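Local coordinates for protein brefeldin A esterase (Bacillus subtilis, PDB 1JKM) that probably hydrolyses the ester bond of the macrolide brefeldin A, as a serine esterase of the alpha/beta hydrolase family related to hormone-sensitive lipase, at residues 210-215 / 286-291. Sequence-based numbering, arbitrary orientation.
Sequences GRLDAI and RGLPPF
Leu212 reaches Gly287, Leu288 and Pro289 through an unusual rotation about its first side-chain bond: chi1 of -131°, off the staggered positions, turns the branch toward the facing loop, where its two methyls meet different residues. Leu212 CD1 comes up against the backbone, 3.6 Å from Gly287 O, and approaches Leu288 CD2 at 4.3 Å. Leu212 CD2 meets the proline ring instead, 3.9 Å from Pro289 CD. A branched leucine suits this place, since its two methyls serve three consecutive residues of the facing loop. Leu288 starts off at an angle to the other segment, with chi1 at -66°; its CD1 continues the chain direction, while the other methyl, Leu288 CD2, is the one that comes near Leu212 CD1.

Pro289 is the counterpart on the other side. It touches both Leu212 and Ile215 with different ring carbons, CD toward Leu212 and CB and CG toward Ile215: Pro289 CG sits 3.6 Å from Ile215 O and, more loosely, 4.2 Å from the methyl Ile215 CG2. The compact ring offers carbon to both a carbonyl and aliphatic groups, and proline's lack of an N-H costs nothing in a contact made by van der Waals packing. Gly287 has a positive phi (82°), a backbone shape that glycine adopts easily. The 3-10 turn of 212-214 is held by its own bonds, Ile215 N to Leu212 O among them, which fixes the spacing between the two residues, Leu212 and Ile215, that touch the proline.

The contact joins two loops that lead into adjacent parallel strands, 217-221 and 291-296, of the central alpha/beta hydrolase sheet. Leu212 and Ile215 also lean on Thr203 of helix 194-208, Ile215 touches Val172 of helix 163-177, and Leu288 packs against Leu312 of helix 302-314. The packed loops then pass into paired strands, where Pro290 is backbone hydrogen-bonded with Val218.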
ATOM      1  N   GLY B 210     -17.707  39.463  10.340  1.00 34.85           N
ATOM      2  CA  GLY B 210     -19.150  39.354  10.410  1.00 33.25           C
ATOM      3  C   GLY B 210     -19.795  38.611   9.269  1.00 36.82           C
ATOM      4  O   GLY B 210     -20.995  38.838   9.045  1.00 35.91           O
ATOM      5  N   ARG B 211     -19.076  37.759   8.503  1.00 33.21           N
ATOM      6  CA  ARG B 211     -19.786  37.059   7.431  1.00 31.49           C
ATOM      7  C   ARG B 211     -19.554  35.542   7.546  1.00 32.37           C
ATOM      8  O   ARG B 211     -19.592  34.839   6.541  1.00 33.94           O
ATOM      9  CB  ARG B 211     -19.559  37.590   6.029  1.00 36.43           C
ATOM     10  CG  ARG B 211     -20.627  38.670   5.684  1.00 37.59           C
ATOM     11  CD  ARG B 211     -20.661  39.091   4.253  1.00 45.08           C
ATOM     12  NE  ARG B 211     -21.199  38.128   3.296  1.00 48.99           N
ATOM     13  CZ  ARG B 211     -21.106  38.316   1.977  1.00 55.69           C
ATOM     14  NH1 ARG B 211     -20.507  39.432   1.535  1.00 55.83           N
ATOM     15  NH2 ARG B 211     -21.592  37.428   1.107  1.00 47.16           N
ATOM     16  N   LEU B 212     -19.637  35.061   8.783  1.00 33.38           N
ATOM     17  CA  LEU B 212     -19.633  33.624   9.055  1.00 32.73           C
ATOM     18  C   LEU B 212     -20.810  32.905   8.410  1.00 37.56           C
ATOM     19  O   LEU B 212     -20.679  31.740   7.970  1.00 36.88           O
ATOM     20  CB  LEU B 212     -19.595  33.331  10.540  1.00 27.09           C
ATOM     21  CG  LEU B 212     -18.595  32.322  11.102  1.00 38.66           C
ATOM     22  CD1 LEU B 212     -19.028  31.758  12.436  1.00 31.89           C
ATOM     23  CD2 LEU B 212     -18.252  31.223  10.115  1.00 30.44           C
ATOM     24  N   ASP B 213     -21.945  33.565   8.176  1.00 31.83           N
ATOM     25  CA  ASP B 213     -23.054  32.954   7.461  1.00 30.20           C
ATOM     26  C   ASP B 213     -22.790  32.546   6.030  1.00 30.79           C
ATOM     27  O   ASP B 213     -23.624  31.911   5.364  1.00 31.65           O
ATOM     28  CB  ASP B 213     -24.250  33.937   7.493  1.00 42.47           C
ATOM     29  CG  ASP B 213     -23.853  35.214   6.761  1.00 47.98           C
ATOM     30  OD1 ASP B 213     -23.094  35.999   7.373  1.00 54.23           O
ATOM     31  OD2 ASP B 213     -24.284  35.396   5.607  1.00 54.23           O
ATOM     32  N   ALA B 214     -21.686  32.958   5.408  1.00 27.56           N
ATOM     33  CA  ALA B 214     -21.335  32.605   4.058  1.00 27.10           C
ATOM     34  C   ALA B 214     -20.898  31.110   4.021  1.00 29.31           C
ATOM     35  O   ALA B 214     -20.932  30.575   2.924  1.00 31.90           O
ATOM     36  CB  ALA B 214     -20.179  33.471   3.556  1.00 24.56           C
ATOM     37  N   ILE B 215     -20.488  30.528   5.140  1.00 27.30           N
ATOM     38  CA  ILE B 215     -19.840  29.207   5.133  1.00 26.95           C
ATOM     39  C   ILE B 215     -20.684  28.221   5.943  1.00 23.32           C
ATOM     40  O   ILE B 215     -20.839  28.328   7.152  1.00 25.06           O
ATOM     41  CB  ILE B 215     -18.421  29.304   5.751  1.00 31.02           C
ATOM     42  CG1 ILE B 215     -17.535  30.160   4.828  1.00 33.42           C
ATOM     43  CG2 ILE B 215     -17.772  27.941   5.980  1.00 22.93           C
ATOM     44  CD1 ILE B 215     -16.333  30.786   5.471  1.00 28.26           C
ATOM     45  N   ARG B 286     -15.092  29.104  19.126  1.00 31.32           N
ATOM     46  CA  ARG B 286     -16.506  29.074  19.489  1.00 29.51           C
ATOM     47  C   ARG B 286     -17.417  29.585  18.416  1.00 27.37           C
ATOM     48  O   ARG B 286     -17.160  30.604  17.773  1.00 30.82           O
ATOM     49  CB  ARG B 286     -16.604  29.871  20.819  1.00 35.88           C
ATOM     50  CG  ARG B 286     -17.366  29.160  21.916  1.00 48.77           C
ATOM     51  CD  ARG B 286     -16.826  29.405  23.312  1.00 56.37           C
ATOM     52  NE  ARG B 286     -16.193  28.217  23.872  1.00 64.62           N
ATOM     53  CZ  ARG B 286     -15.256  28.130  24.803  1.00 69.59           C
ATOM     54  NH1 ARG B 286     -14.753  29.220  25.378  1.00 72.29           N
ATOM     55  NH2 ARG B 286     -14.793  26.937  25.186  1.00 69.66           N
ATOM     56  N   GLY B 287     -18.538  28.896  18.133  1.00 24.49           N
ATOM     57  CA  GLY B 287     -19.522  29.308  17.149  1.00 22.73           C
ATOM     58  C   GLY B 287     -19.253  28.994  15.683  1.00 24.06           C
ATOM     59  O   GLY B 287     -20.058  29.268  14.797  1.00 24.71           O
ATOM     60  N   LEU B 288     -18.118  28.364  15.363  1.00 26.83           N
ATOM     61  CA  LEU B 288     -17.885  27.915  13.973  1.00 24.37           C
ATOM     62  C   LEU B 288     -18.897  26.870  13.529  1.00 22.88           C
ATOM     63  O   LEU B 288     -19.452  26.118  14.333  1.00 26.92           O
ATOM     64  CB  LEU B 288     -16.448  27.382  13.947  1.00 29.62           C
ATOM     65  CG  LEU B 288     -15.335  28.398  14.167  1.00 35.07           C
ATOM     66  CD1 LEU B 288     -13.954  27.774  14.032  1.00 37.65           C
ATOM     67  CD2 LEU B 288     -15.446  29.581  13.184  1.00 35.25           C
ATOM     68  N   PRO B 289     -19.122  26.734  12.234  1.00 23.27           N
ATOM     69  CA  PRO B 289     -19.946  25.701  11.649  1.00 22.48           C
ATOM     70  C   PRO B 289     -19.170  24.352  11.645  1.00 21.12           C
ATOM     71  O   PRO B 289     -18.036  24.266  12.093  1.00 19.40           O
ATOM     72  CB  PRO B 289     -20.207  26.183  10.240  1.00 22.32           C
ATOM     73  CG  PRO B 289     -18.960  26.948   9.898  1.00 26.05           C
ATOM     74  CD  PRO B 289     -18.392  27.462  11.170  1.00 23.69           C
ATOM     75  N   PRO B 290     -19.900  23.333  11.311  1.00 20.59           N
ATOM     76  CA  PRO B 290     -19.366  21.937  11.471  1.00 22.00           C
ATOM     77  C   PRO B 290     -18.084  21.768  10.691  1.00 19.89           C
ATOM     78  O   PRO B 290     -18.004  22.277   9.578  1.00 19.65           O
ATOM     79  CB  PRO B 290     -20.477  21.064  10.942  1.00 21.71           C
ATOM     80  CG  PRO B 290     -21.700  21.916  11.298  1.00 23.21           C
ATOM     81  CD  PRO B 290     -21.265  23.281  10.751  1.00 20.47           C
ATOM     82  N   PHE B 291     -17.159  20.985  11.240  1.00 20.89           N
ATOM     83  CA  PHE B 291     -15.860  20.751  10.661  1.00 17.61           C
ATOM     84  C   PHE B 291     -15.661  19.217  10.446  1.00 18.64           C
ATOM     85  O   PHE B 291     -16.096  18.465  11.315  1.00 17.91           O
ATOM     86  CB  PHE B 291     -14.794  21.185  11.676  1.00 20.64           C
ATOM     87  CG  PHE B 291     -14.197  22.537  11.364  1.00 25.43           C
ATOM     88  CD1 PHE B 291     -14.939  23.689  11.522  1.00 25.28           C
ATOM     89  CD2 PHE B 291     -12.895  22.614  10.891  1.00 21.61           C
ATOM     90  CE1 PHE B 291     -14.366  24.918  11.224  1.00 28.66           C
ATOM     91  CE2 PHE B 291     -12.312  23.832  10.592  1.00 28.14           C
ATOM     92  CZ  PHE B 291     -13.066  24.980  10.770  1.00 22.50           C
TER